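Local coordinates for heat shock protein, putative (PDB 1Y6Z) that is the middle domain of a putative Hsp90-family heat shock protein, which probably acts as an ATP-dependent chaperone that helps other proteins fold, at residues K202-S208 against Y254-V259; T188-Y193 against Y229-F233; K159-V163 against I238-C242. All blocks are in the same frame, centred on the assembly; numbering follows the deposited sequence.

Interaction 1 of 3, residues K202-S208 against Y254-V259; sequences KCIYYIS and YEVLDV
Tyr206 and Asp258 are neighbours across two parallel strands, and their side chains leave the sheet on the same face. The tyrosine ring folds back over the partner strand: CG sits between the backbone N and the carbonyl carbon (chi1 77°). This lays one ring face over the Asp258 backbone. Asp258 CA stands 4.0 Å from the ring centroid, 18° off the ring normal, a CH-pi contact. The Asp258 carboxylate is turned 29° from the ring plane. Tyr206 also crosses Val256 at about a right angle, with CD2 3.7 Å from Val256 CG1.

Ile204 lies on the same face. It crosses Tyr254 at about a right angle, and its CD1 touches both Tyr254 CB and Val256 CG2. The Tyr254 ring presents its edge to the carbonyl oxygen of Lys202. Leu246, Leu243 and Thr247 of helix 237-249 pack on this side of the sheet. On the other face, Tyr205 and Leu257 lie side by side and point the same way. Leu257 CD2 touches Tyr205 CE2, and the same methyl lies 3.5 Å from Cys203 SG. Leu224 of helix 222-226 packs on Tyr205 and Val259. Further on, Ile207 CD1 packs on Val259 CG1.

Four backbone hydrogen bonds join the strands. Ile204 N gives to Glu255 O and Tyr206 N to Leu257 O, the latter at 2.8 Å. In return Leu257 N gives to Ile204 O at 2.7 Å, and Val259 N to Tyr206 O. Ile204 and Tyr206 each bond to the residues before and after their partners, Val256 and Asp258, as in a regular parallel ladder. Waters bridge Lys202 O to Glu255 N and Ser208 N to Asp258 OD2. Asp258 OD2 also accepts from Asn260 N, and Ser208 OG bonds to Glu240. This is the edge pairing of a three-stranded parallel sheet with helices on both faces, an alpha/beta layer of the Hsp90 middle domain.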
ATOM      1  N   LYS B 202     -15.490  16.128  14.115  1.00 40.90           N
ATOM      2  CA  LYS B 202     -14.398  15.226  14.512  1.00 41.51           C
ATOM      3  C   LYS B 202     -14.654  13.755  14.152  1.00 41.17           C
ATOM      4  O   LYS B 202     -13.722  12.953  14.145  1.00 42.04           O
ATOM      5  CB  LYS B 202     -14.075  15.367  16.019  1.00 42.14           C
ATOM      6  CG  LYS B 202     -15.157  14.882  17.009  1.00 43.67           C
ATOM      7  CD  LYS B 202     -16.185  16.016  17.357  1.00 44.76           C
ATOM      8  CE  LYS B 202     -17.221  15.643  18.441  1.00 46.50           C
ATOM      9  NZ  LYS B 202     -18.035  14.398  18.154  1.00 49.82           N
ATOM     10  N   CYS B 203     -15.902  13.420  13.829  1.00 40.11           N
ATOM     11  CA  CYS B 203     -16.347  12.009  13.757  1.00 40.32           C
ATOM     12  C   CYS B 203     -16.935  11.707  12.413  1.00 37.70           C
ATOM     13  O   CYS B 203     -17.451  12.610  11.754  1.00 36.60           O
ATOM     14  CB  CYS B 203     -17.486  11.749  14.754  1.00 40.49           C
ATOM     15  SG  CYS B 203     -17.027  11.640  16.448  1.00 47.54           S
ATOM     16  N   ILE B 204     -16.930  10.418  12.048  1.00 34.96           N
ATOM     17  CA  ILE B 204     -17.642   9.973  10.856  1.00 33.18           C
ATOM     18  C   ILE B 204     -18.920   9.401  11.401  1.00 32.88           C
ATOM     19  O   ILE B 204     -18.874   8.530  12.275  1.00 32.98           O
ATOM     20  CB  ILE B 204     -16.838   8.837  10.095  1.00 32.58           C
ATOM     21  CG1 ILE B 204     -15.473   9.345   9.616  1.00 31.71           C
ATOM     22  CG2 ILE B 204     -17.625   8.269   8.930  1.00 31.45           C
ATOM     23  CD1 ILE B 204     -14.499   8.192   9.326  1.00 31.96           C
ATOM     24  N   TYR B 205     -20.065   9.851  10.887  1.00 32.73           N
ATOM     25  CA  TYR B 205     -21.349   9.357  11.400  1.00 33.11           C
ATOM     26  C   TYR B 205     -21.970   8.412  10.431  1.00 32.75           C
ATOM     27  O   TYR B 205     -21.786   8.578   9.250  1.00 31.28           O
ATOM     28  CB  TYR B 205     -22.324  10.513  11.676  1.00 34.98           C
ATOM     29  CG  TYR B 205     -21.805  11.433  12.752  1.00 35.77           C
ATOM     30  CD1 TYR B 205     -21.004  12.555  12.434  1.00 37.03           C
ATOM     31  CD2 TYR B 205     -22.066  11.158  14.095  1.00 39.19           C
ATOM     32  CE1 TYR B 205     -20.499  13.392  13.454  1.00 37.51           C
ATOM     33  CE2 TYR B 205     -21.584  11.979  15.110  1.00 40.15           C
ATOM     34  CZ  TYR B 205     -20.813  13.093  14.784  1.00 38.98           C
ATOM     35  OH  TYR B 205     -20.339  13.865  15.818  1.00 39.21           O
ATOM     36  N   TYR B 206     -22.712   7.429  10.937  1.00 33.44           N
ATOM     37  CA  TYR B 206     -23.607   6.637  10.102  1.00 35.65           C
ATOM     38  C   TYR B 206     -24.949   6.340  10.768  1.00 37.03           C
ATOM     39  O   TYR B 206     -25.081   6.487  11.964  1.00 37.78           O
ATOM     40  CB  TYR B 206     -22.929   5.327   9.663  1.00 36.05           C
ATOM     41  CG  TYR B 206     -22.857   4.258  10.714  1.00 34.64           C
ATOM     42  CD1 TYR B 206     -23.835   3.264  10.778  1.00 35.78           C
ATOM     43  CD2 TYR B 206     -21.800   4.210  11.606  1.00 34.24           C
ATOM     44  CE1 TYR B 206     -23.767   2.263  11.721  1.00 34.90           C
ATOM     45  CE2 TYR B 206     -21.732   3.208  12.575  1.00 37.79           C
ATOM     46  CZ  TYR B 206     -22.729   2.244  12.609  1.00 35.77           C
ATOM     47  OH  TYR B 206     -22.661   1.242  13.538  1.00 39.83           O
ATOM     48  N   ILE B 207     -25.920   5.903   9.976  1.00 39.29           N
ATOM     49  CA  ILE B 207     -27.280   5.597  10.485  1.00 41.76           C
ATOM     50  C   ILE B 207     -27.941   4.386   9.807  1.00 43.40           C
ATOM     51  O   ILE B 207     -28.134   4.381   8.580  1.00 43.46           O
ATOM     52  CB  ILE B 207     -28.224   6.837  10.398  1.00 40.83           C
ATOM     53  CG1 ILE B 207     -29.600   6.529  11.015  1.00 42.91           C
ATOM     54  CG2 ILE B 207     -28.391   7.368   8.941  1.00 41.13           C
ATOM     55  CD1 ILE B 207     -30.351   7.782  11.481  1.00 40.16           C
ATOM     56  N   SER B 208     -28.303   3.378  10.612  1.00 46.08           N
ATOM     57  CA  SER B 208     -29.151   2.274  10.125  1.00 48.75           C
ATOM     58  C   SER B 208     -30.374   2.796   9.352  1.00 50.26           C
ATOM     59  O   SER B 208     -31.230   3.522   9.904  1.00 51.04           O
ATOM     60  CB  SER B 208     -29.599   1.369  11.277  1.00 48.77           C
ATOM     61  OG  SER B 208     -28.494   0.724  11.904  1.00 50.34           O
ATOM     62  N   TYR B 254     -10.123   8.269  13.075  1.00 41.63           N
ATOM     63  CA  TYR B 254     -11.488   8.802  13.270  1.00 40.81           C
ATOM     64  C   TYR B 254     -12.403   7.802  13.924  1.00 40.39           C
ATOM     65  O   TYR B 254     -12.426   6.640  13.557  1.00 40.12           O
ATOM     66  CB  TYR B 254     -12.110   9.209  11.936  1.00 40.35           C
ATOM     67  CG  TYR B 254     -11.401  10.355  11.300  1.00 41.56           C
ATOM     68  CD1 TYR B 254     -10.416  10.149  10.357  1.00 42.30           C
ATOM     69  CD2 TYR B 254     -11.676  11.661  11.695  1.00 41.59           C
ATOM     70  CE1 TYR B 254      -9.736  11.226   9.775  1.00 43.41           C
ATOM     71  CE2 TYR B 254     -11.022  12.741  11.129  1.00 43.94           C
ATOM     72  CZ  TYR B 254     -10.043  12.514  10.180  1.00 44.10           C
ATOM     73  OH  TYR B 254      -9.398  13.592   9.620  1.00 44.17           O
ATOM     74  N   GLU B 255     -13.172   8.266  14.894  1.00 38.82           N
ATOM     75  CA  GLU B 255     -14.213   7.461  15.460  1.00 39.06           C
ATOM     76  C   GLU B 255     -15.371   7.434  14.473  1.00 37.81           C
ATOM     77  O   GLU B 255     -15.556   8.383  13.724  1.00 36.60           O
ATOM     78  CB  GLU B 255     -14.603   8.029  16.821  1.00 40.01           C
ATOM     79  CG  GLU B 255     -13.715   7.474  17.901  1.00 43.43           C
ATOM     80  CD  GLU B 255     -13.763   8.283  19.156  1.00 52.29           C
ATOM     81  OE1 GLU B 255     -12.662   8.656  19.642  1.00 55.06           O
ATOM     82  OE2 GLU B 255     -14.899   8.554  19.644  1.00 54.32           O
ATOM     83  N   VAL B 256     -16.109   6.329  14.447  1.00 37.00           N
ATOM     84  CA  VAL B 256     -17.207   6.164  13.514  1.00 36.26           C
ATOM     85  C   VAL B 256     -18.496   5.897  14.289  1.00 37.47           C
ATOM     86  O   VAL B 256     -18.716   4.805  14.818  1.00 38.84           O
ATOM     87  CB  VAL B 256     -16.919   4.976  12.555  1.00 36.17           C
ATOM     88  CG1 VAL B 256     -18.142   4.678  11.725  1.00 35.58           C
ATOM     89  CG2 VAL B 256     -15.682   5.288  11.685  1.00 33.25           C
ATOM     90  N   LEU B 257     -19.356   6.887  14.363  1.00 38.07           N
ATOM     91  CA  LEU B 257     -20.453   6.813  15.317  1.00 39.04           C
ATOM     92  C   LEU B 257     -21.775   6.468  14.670  1.00 38.57           C
ATOM     93  O   LEU B 257     -22.150   7.040  13.636  1.00 37.11           O
ATOM     94  CB  LEU B 257     -20.551   8.161  16.043  1.00 39.67           C
ATOM     95  CG  LEU B 257     -19.737   8.344  17.331  1.00 42.25           C
ATOM     96  CD1 LEU B 257     -18.324   7.740  17.360  1.00 44.97           C
ATOM     97  CD2 LEU B 257     -19.715   9.825  17.670  1.00 44.91           C
ATOM     98  N   ASP B 258     -22.480   5.522  15.280  1.00 39.94           N
ATOM     99  CA  ASP B 258     -23.861   5.270  14.932  1.00 42.25           C
ATOM    100  C   ASP B 258     -24.590   6.498  15.478  1.00 44.11           C
ATOM    101  O   ASP B 258     -24.283   6.922  16.600  1.00 45.36           O
ATOM    102  CB  ASP B 258     -24.366   3.987  15.627  1.00 42.18           C
ATOM    103  CG  ASP B 258     -25.745   3.541  15.131  1.00 42.47           C
ATOM    104  OD1 ASP B 258     -26.056   2.337  15.237  1.00 43.77           O
ATOM    105  OD2 ASP B 258     -26.534   4.373  14.646  1.00 38.83           O
ATOM    106  N   VAL B 259     -25.514   7.058  14.694  1.00 45.53           N
ATOM    107  CA  VAL B 259     -26.315   8.239  15.078  1.00 46.96           C
ATOM    108  C   VAL B 259     -27.220   7.929  16.290  1.00 48.13           C
ATOM    109  O   VAL B 259     -27.817   8.845  16.879  1.00 48.02           O
ATOM    110  CB  VAL B 259     -27.166   8.740  13.864  1.00 47.24           C
ATOM    111  CG1 VAL B 259     -28.387   9.546  14.285  1.00 47.79           C
ATOM    112  CG2 VAL B 259     -26.302   9.539  12.902  1.00 46.07           C
TER
HETATM  113  O   HOH W   1     -12.763  11.141  15.725  1.00 38.48           O
HETATM  114  O   HOH W   2     -28.719   3.916  13.157  1.00 42.03           O

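Interaction 2 of 3, residues T188-Y193 against Y229-F233; sequences TDLDSY and YDVLF
Tyr193 reaches from the start of helix 190-195 to the backbone of Asp230. Its CG is anti to the backbone N (chi1 -178°), which carries the ring straight out toward the segment 229-233. The hydroxyl donates to Asp230 O, with Tyr193 OH and Asp230 O 2.5 Å apart. The donor stands above the carbonyl plane, 42° out of it, not on a lone pair. The same hydroxyl accepts from Tyr205 N on the neighbouring strand.

Along the ring, Tyr193 CE1 lies 3.7 Å from Asp230 CB. Leu232 has CG anti to its carbonyl carbon (chi1 -49°), and its two methyls part from there. CD2 meets Tyr193 CD1 at 3.6 Å, at a slant, and also touches Thr188 CG2. CD1 meets Leu190 CD2 at 3.7 Å, with the two leucines at about a right angle.

Asp189 is the N-cap of the helix: its OD1 accepts from both Ser192 N and Ser192 OG, the latter at 2.6 Å. Asp230 turns its carboxylate back, and OD1 accepts from Val231 N. The Asp230 carboxylate also bonds to Asn182 N through OD1 and to Ser180 OG through OD2.

The Tyr193 hydroxyl joins the helix to strand 204-208 and to the residue leading into strand 231-234. By both giving and accepting, it holds the rotation of a ring otherwise packed on apolar groups.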
ATOM      1  N   THR B 188     -20.274   7.249  -1.640  1.00 31.78           N
ATOM      2  CA  THR B 188     -19.017   7.912  -1.323  1.00 29.14           C
ATOM      3  C   THR B 188     -18.089   6.919  -0.603  1.00 27.76           C
ATOM      4  O   THR B 188     -18.578   6.039   0.163  1.00 25.04           O
ATOM      5  CB  THR B 188     -19.212   9.124  -0.393  1.00 29.32           C
ATOM      6  OG1 THR B 188     -17.932   9.726  -0.109  1.00 29.48           O
ATOM      7  CG2 THR B 188     -19.884   8.705   0.921  1.00 27.53           C
ATOM      8  N   ASP B 189     -16.782   7.096  -0.802  1.00 24.32           N
ATOM      9  CA  ASP B 189     -15.857   6.290  -0.048  1.00 26.21           C
ATOM     10  C   ASP B 189     -15.536   7.038   1.264  1.00 25.02           C
ATOM     11  O   ASP B 189     -15.998   8.182   1.472  1.00 24.58           O
ATOM     12  CB  ASP B 189     -14.614   5.881  -0.895  1.00 25.57           C
ATOM     13  CG  ASP B 189     -13.789   7.090  -1.380  1.00 29.02           C
ATOM     14  OD1 ASP B 189     -14.059   8.225  -0.949  1.00 30.67           O
ATOM     15  OD2 ASP B 189     -12.854   6.913  -2.197  1.00 29.51           O
ATOM     16  N   LEU B 190     -14.827   6.398   2.166  1.00 23.44           N
ATOM     17  CA  LEU B 190     -14.563   7.020   3.451  1.00 24.84           C
ATOM     18  C   LEU B 190     -13.621   8.250   3.337  1.00 25.48           C
ATOM     19  O   LEU B 190     -13.834   9.290   3.999  1.00 23.43           O
ATOM     20  CB  LEU B 190     -14.082   6.006   4.484  1.00 24.21           C
ATOM     21  CG  LEU B 190     -15.030   4.800   4.810  1.00 23.82           C
ATOM     22  CD1 LEU B 190     -14.389   3.820   5.868  1.00 28.06           C
ATOM     23  CD2 LEU B 190     -16.414   5.278   5.284  1.00 26.21           C
ATOM     24  N   ASP B 191     -12.598   8.148   2.511  1.00 27.02           N
ATOM     25  CA  ASP B 191     -11.617   9.245   2.433  1.00 29.43           C
ATOM     26  C   ASP B 191     -12.271  10.518   1.873  1.00 29.62           C
ATOM     27  O   ASP B 191     -11.916  11.629   2.282  1.00 31.82           O
ATOM     28  CB  ASP B 191     -10.424   8.839   1.574  1.00 29.92           C
ATOM     29  CG  ASP B 191      -9.592   7.716   2.199  1.00 32.13           C
ATOM     30  OD1 ASP B 191      -8.950   7.013   1.414  1.00 36.05           O
ATOM     31  OD2 ASP B 191      -9.517   7.528   3.450  1.00 35.51           O
ATOM     32  N   SER B 192     -13.228  10.356   0.974  1.00 29.17           N
ATOM     33  CA  SER B 192     -13.943  11.472   0.421  1.00 31.47           C
ATOM     34  C   SER B 192     -14.858  12.089   1.478  1.00 31.81           C
ATOM     35  O   SER B 192     -14.962  13.312   1.545  1.00 31.40           O
ATOM     36  CB  SER B 192     -14.749  11.105  -0.813  1.00 31.60           C
ATOM     37  OG  SER B 192     -13.918  10.660  -1.870  1.00 35.13           O
ATOM     38  N   TYR B 193     -15.482  11.240   2.296  1.00 31.91           N
ATOM     39  CA  TYR B 193     -16.216  11.724   3.459  1.00 33.03           C
ATOM     40  C   TYR B 193     -15.301  12.554   4.347  1.00 33.86           C
ATOM     41  O   TYR B 193     -15.684  13.649   4.753  1.00 33.31           O
ATOM     42  CB  TYR B 193     -16.872  10.592   4.260  1.00 32.11           C
ATOM     43  CG  TYR B 193     -17.703  11.022   5.473  1.00 30.92           C
ATOM     44  CD1 TYR B 193     -19.091  10.887   5.482  1.00 26.11           C
ATOM     45  CD2 TYR B 193     -17.090  11.528   6.619  1.00 30.72           C
ATOM     46  CE1 TYR B 193     -19.839  11.228   6.605  1.00 30.09           C
ATOM     47  CE2 TYR B 193     -17.839  11.922   7.716  1.00 34.26           C
ATOM     48  CZ  TYR B 193     -19.200  11.776   7.708  1.00 31.07           C
ATOM     49  OH  TYR B 193     -19.899  12.165   8.849  1.00 35.36           O
ATOM     50  N   TYR B 229     -23.646  18.159   8.909  1.00 36.68           N
ATOM     51  CA  TYR B 229     -22.664  17.061   8.815  1.00 36.24           C
ATOM     52  C   TYR B 229     -23.212  16.018   7.833  1.00 35.62           C
ATOM     53  O   TYR B 229     -24.440  15.807   7.766  1.00 34.93           O
ATOM     54  CB  TYR B 229     -22.392  16.445  10.185  1.00 36.84           C
ATOM     55  CG  TYR B 229     -21.594  17.302  11.154  1.00 36.57           C
ATOM     56  CD1 TYR B 229     -21.054  18.539  10.766  1.00 36.08           C
ATOM     57  CD2 TYR B 229     -21.396  16.872  12.473  1.00 37.07           C
ATOM     58  CE1 TYR B 229     -20.325  19.326  11.662  1.00 35.60           C
ATOM     59  CE2 TYR B 229     -20.644  17.650  13.394  1.00 35.93           C
ATOM     60  CZ  TYR B 229     -20.123  18.870  12.976  1.00 38.89           C
ATOM     61  OH  TYR B 229     -19.393  19.643  13.857  1.00 40.72           O
ATOM     62  N   ASP B 230     -22.335  15.374   7.047  1.00 34.18           N
ATOM     63  CA  ASP B 230     -22.800  14.210   6.292  1.00 32.89           C
ATOM     64  C   ASP B 230     -22.900  13.006   7.212  1.00 31.44           C
ATOM     65  O   ASP B 230     -22.206  12.924   8.231  1.00 30.53           O
ATOM     66  CB  ASP B 230     -21.918  13.919   5.053  1.00 32.50           C
ATOM     67  CG  ASP B 230     -22.627  13.014   4.016  1.00 35.16           C
ATOM     68  OD1 ASP B 230     -23.849  12.815   4.116  1.00 35.09           O
ATOM     69  OD2 ASP B 230     -21.953  12.525   3.073  1.00 37.26           O
ATOM     70  N   VAL B 231     -23.770  12.069   6.831  1.00 30.82           N
ATOM     71  CA  VAL B 231     -23.962  10.822   7.529  1.00 29.71           C
ATOM     72  C   VAL B 231     -24.095   9.717   6.486  1.00 28.60           C
ATOM     73  O   VAL B 231     -24.897   9.799   5.560  1.00 27.66           O
ATOM     74  CB  VAL B 231     -25.257  10.821   8.374  1.00 30.29           C
ATOM     75  CG1 VAL B 231     -25.504   9.463   9.029  1.00 29.97           C
ATOM     76  CG2 VAL B 231     -25.156  11.857   9.462  1.00 32.34           C
ATOM     77  N   LEU B 232     -23.319   8.656   6.673  1.00 29.88           N
ATOM     78  CA  LEU B 232     -23.414   7.491   5.779  1.00 29.18           C
ATOM     79  C   LEU B 232     -24.606   6.630   6.138  1.00 30.98           C
ATOM     80  O   LEU B 232     -24.998   6.571   7.304  1.00 30.82           O
ATOM     81  CB  LEU B 232     -22.182   6.605   5.941  1.00 27.90           C
ATOM     82  CG  LEU B 232     -20.864   7.360   5.884  1.00 27.09           C
ATOM     83  CD1 LEU B 232     -19.768   6.427   6.497  1.00 27.82           C
ATOM     84  CD2 LEU B 232     -20.663   7.774   4.434  1.00 26.40           C
ATOM     85  N   PHE B 233     -25.127   5.911   5.152  1.00 32.73           N
ATOM     86  CA  PHE B 233     -26.226   4.979   5.401  1.00 35.30           C
ATOM     87  C   PHE B 233     -25.780   3.508   5.474  1.00 37.11           C
ATOM     88  O   PHE B 233     -25.106   3.007   4.567  1.00 37.06           O
ATOM     89  CB  PHE B 233     -27.277   5.129   4.297  1.00 36.05           C
ATOM     90  CG  PHE B 233     -27.858   6.530   4.159  1.00 37.99           C
ATOM     91  CD1 PHE B 233     -28.284   6.987   2.918  1.00 38.55           C
ATOM     92  CD2 PHE B 233     -27.978   7.381   5.264  1.00 40.91           C
ATOM     93  CE1 PHE B 233     -28.832   8.282   2.777  1.00 41.27           C
ATOM     94  CE2 PHE B 233     -28.514   8.686   5.133  1.00 39.65           C
ATOM     95  CZ  PHE B 233     -28.930   9.128   3.911  1.00 39.54           C
TER

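Interaction 3 of 3, residues K159-V163 against I238-C242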
ATOM      1  N   LYS B 159     -16.536  -5.664   2.674  1.00 24.17           N
ATOM      2  CA  LYS B 159     -17.168  -5.218   3.951  1.00 22.39           C
ATOM      3  C   LYS B 159     -16.915  -6.244   5.002  1.00 23.22           C
ATOM      4  O   LYS B 159     -16.539  -5.895   6.110  1.00 20.62           O
ATOM      5  CB  LYS B 159     -18.653  -4.933   3.761  1.00 22.93           C
ATOM      6  CG  LYS B 159     -18.921  -3.578   3.100  1.00 25.13           C
ATOM      7  CD  LYS B 159     -20.376  -3.498   2.595  1.00 27.36           C
ATOM      8  CE  LYS B 159     -20.607  -2.307   1.694  1.00 30.03           C
ATOM      9  NZ  LYS B 159     -21.942  -2.584   0.971  1.00 30.99           N
ATOM     10  N   ILE B 160     -17.038  -7.530   4.626  1.00 24.07           N
ATOM     11  CA  ILE B 160     -16.674  -8.647   5.539  1.00 24.54           C
ATOM     12  C   ILE B 160     -15.168  -8.637   5.848  1.00 23.80           C
ATOM     13  O   ILE B 160     -14.773  -8.869   6.990  1.00 24.75           O
ATOM     14  CB  ILE B 160     -17.136  -9.998   4.986  1.00 25.13           C
ATOM     15  CG1 ILE B 160     -18.663 -10.108   5.079  1.00 27.98           C
ATOM     16  CG2 ILE B 160     -16.479 -11.220   5.749  1.00 26.81           C
ATOM     17  CD1 ILE B 160     -19.192 -10.992   3.977  1.00 37.08           C
ATOM     18  N   GLY B 161     -14.343  -8.360   4.840  1.00 22.52           N
ATOM     19  CA  GLY B 161     -12.898  -8.200   5.073  1.00 22.31           C
ATOM     20  C   GLY B 161     -12.555  -7.173   6.161  1.00 22.47           C
ATOM     21  O   GLY B 161     -11.678  -7.423   7.011  1.00 23.49           O
ATOM     22  N   VAL B 162     -13.229  -6.028   6.105  1.00 24.08           N
ATOM     23  CA  VAL B 162     -13.112  -4.961   7.138  1.00 26.90           C
ATOM     24  C   VAL B 162     -13.423  -5.505   8.561  1.00 27.99           C
ATOM     25  O   VAL B 162     -12.712  -5.173   9.553  1.00 27.89           O
ATOM     26  CB  VAL B 162     -14.031  -3.748   6.824  1.00 27.03           C
ATOM     27  CG1 VAL B 162     -14.053  -2.762   8.022  1.00 30.27           C
ATOM     28  CG2 VAL B 162     -13.621  -3.045   5.510  1.00 26.33           C
ATOM     29  N   VAL B 163     -14.492  -6.303   8.663  1.00 28.20           N
ATOM     30  CA  VAL B 163     -14.858  -7.001   9.923  1.00 29.72           C
ATOM     31  C   VAL B 163     -13.801  -8.032  10.312  1.00 30.68           C
ATOM     32  O   VAL B 163     -13.302  -8.060  11.467  1.00 29.59           O
ATOM     33  CB  VAL B 163     -16.269  -7.704   9.773  1.00 29.24           C
ATOM     34  CG1 VAL B 163     -16.707  -8.439  11.071  1.00 32.91           C
ATOM     35  CG2 VAL B 163     -17.314  -6.703   9.345  1.00 31.74           C
ATOM     36  N   ILE B 238     -24.632  -6.338   6.858  1.00 39.87           N
ATOM     37  CA  ILE B 238     -23.213  -6.296   6.369  1.00 39.78           C
ATOM     38  C   ILE B 238     -22.653  -4.868   6.392  1.00 37.96           C
ATOM     39  O   ILE B 238     -21.574  -4.689   6.961  1.00 39.20           O
ATOM     40  CB  ILE B 238     -22.884  -7.018   5.028  1.00 39.22           C
ATOM     41  CG1 ILE B 238     -22.836  -8.543   5.218  1.00 41.51           C
ATOM     42  CG2 ILE B 238     -21.441  -6.725   4.627  1.00 39.41           C
ATOM     43  CD1 ILE B 238     -22.932  -9.378   3.921  1.00 39.90           C
ATOM     44  N   ASP B 239     -23.380  -3.906   5.814  1.00 37.60           N
ATOM     45  CA  ASP B 239     -23.089  -2.460   5.988  1.00 38.17           C
ATOM     46  C   ASP B 239     -22.916  -2.212   7.486  1.00 38.26           C
ATOM     47  O   ASP B 239     -21.921  -1.619   7.952  1.00 38.67           O
ATOM     48  CB  ASP B 239     -24.191  -1.536   5.458  1.00 36.17           C
ATOM     49  CG  ASP B 239     -24.296  -1.500   3.960  1.00 38.28           C
ATOM     50  OD1 ASP B 239     -23.470  -2.136   3.239  1.00 41.86           O
ATOM     51  OD2 ASP B 239     -25.215  -0.811   3.443  1.00 35.31           O
ATOM     52  N   GLU B 240     -23.884  -2.717   8.248  1.00 39.36           N
ATOM     53  CA  GLU B 240     -23.934  -2.561   9.695  1.00 39.50           C
ATOM     54  C   GLU B 240     -22.754  -3.169  10.457  1.00 38.87           C
ATOM     55  O   GLU B 240     -22.135  -2.478  11.251  1.00 38.12           O
ATOM     56  CB  GLU B 240     -25.302  -3.045  10.224  1.00 40.64           C
ATOM     57  CG  GLU B 240     -25.652  -2.589  11.632  1.00 44.40           C
ATOM     58  CD  GLU B 240     -25.954  -1.101  11.716  1.00 52.62           C
ATOM     59  OE1 GLU B 240     -25.361  -0.434  12.604  1.00 52.92           O
ATOM     60  OE2 GLU B 240     -26.781  -0.604  10.894  1.00 54.81           O
ATOM     61  N   PHE B 241     -22.405  -4.437  10.199  1.00 38.87           N
ATOM     62  CA  PHE B 241     -21.194  -4.998  10.828  1.00 39.43           C
ATOM     63  C   PHE B 241     -19.927  -4.330  10.349  1.00 37.06           C
ATOM     64  O   PHE B 241     -18.936  -4.309  11.085  1.00 37.58           O
ATOM     65  CB  PHE B 241     -21.039  -6.497  10.604  1.00 41.35           C
ATOM     66  CG  PHE B 241     -21.936  -7.326  11.467  1.00 46.52           C
ATOM     67  CD1 PHE B 241     -21.742  -7.378  12.853  1.00 50.52           C
ATOM     68  CD2 PHE B 241     -22.987  -8.048  10.899  1.00 52.49           C
ATOM     69  CE1 PHE B 241     -22.589  -8.133  13.677  1.00 52.84           C
ATOM     70  CE2 PHE B 241     -23.841  -8.824  11.710  1.00 53.01           C
ATOM     71  CZ  PHE B 241     -23.638  -8.863  13.108  1.00 49.39           C
ATOM     72  N   CYS B 242     -19.929  -3.867   9.105  1.00 35.53           N
ATOM     73  CA  CYS B 242     -18.734  -3.233   8.555  1.00 34.70           C
ATOM     74  C   CYS B 242     -18.486  -1.945   9.330  1.00 34.93           C
ATOM     75  O   CYS B 242     -17.411  -1.718   9.908  1.00 33.14           O
ATOM     76  CB  CYS B 242     -18.908  -2.913   7.071  1.00 35.19           C
ATOM     77  SG  CYS B 242     -17.489  -1.959   6.340  1.00 32.48           S
TER
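Lys159 and Asp239 form the one salt bridge of this helix-helix contact. Lys159 NZ donates to Asp239 OD1 at 2.8 Å and meets that oxygen nearly along its C-O axis. The lysine chain is extended beyond CG, and this carries the ammonium obliquely across the partner helix, back toward its N-terminal end, to the carboxylate. Lys159 CE passes 3.3 Å from the same oxygen. The other oxygen, Asp239 OD2, accepts from Leu235 N, just before the helix, so the carboxylate is held on both oxygens. The bond is likely to favour the charged forms of both groups.

The aliphatic part of Lys159 also does apolar work. Its CB is pressed against Ile238 CG2 at 3.4 Å, tighter than usual for two carbons. The two side chains cross at about a right angle there. Lys159 CG and CB rest on Cys242 SG and CB.

The segments 159-163 and 238-242 run in the same general sense, 33° apart, with their axes 8.6 Å apart at the closest point. Helix 237-249 is the helix of a beta-alpha-beta connection from strand 231-234 to 256-258, passing over strand 204-208. The contact sets it against helix 145-164, which precedes that parallel sheet in the Hsp90 middle domain.

The remaining contacts are mainly apolar. Cys242 has SG anti to the backbone N (chi1 174°), and the sulfur reaches Val162 CG1 at 3.9 Å. Val163 brings CG2 over the backbone of the other helix, 3.4 Å from Phe241 O, and also touches Phe241 CB. At the opposite end, Ile160 CD1 meets Ile238 CD1 at 4.1 Å. Met65 packs on both isoleucines, and Phe178 of strand 177-178 touches Lys159, Asp239 and Cys242.

In the fold
From the N terminus, the first segment reached is 159-163, on helix 145-164, which opens interaction 3. Segment 188-193 then opens interaction 2, and strand 204-208 opens interaction 1. Segment 229-233 closes interaction 2, helix 237-249 closes interaction 3, and strand 256-258 closes interaction 1. Interaction 2 is thus nested inside the loop of interaction 3, while interaction 1 crosses both. Interactions 1 and 2 meet in the parallel sheet, where strand 204-208 lies between 231-234 and 256-258 and bonds to Leu232. Helix 237-249, whose Lys159-facing side makes interaction 3, also packs on the sheet of interaction 1. Together the three tie helix 145-164, the short N-capped helix and the sheet.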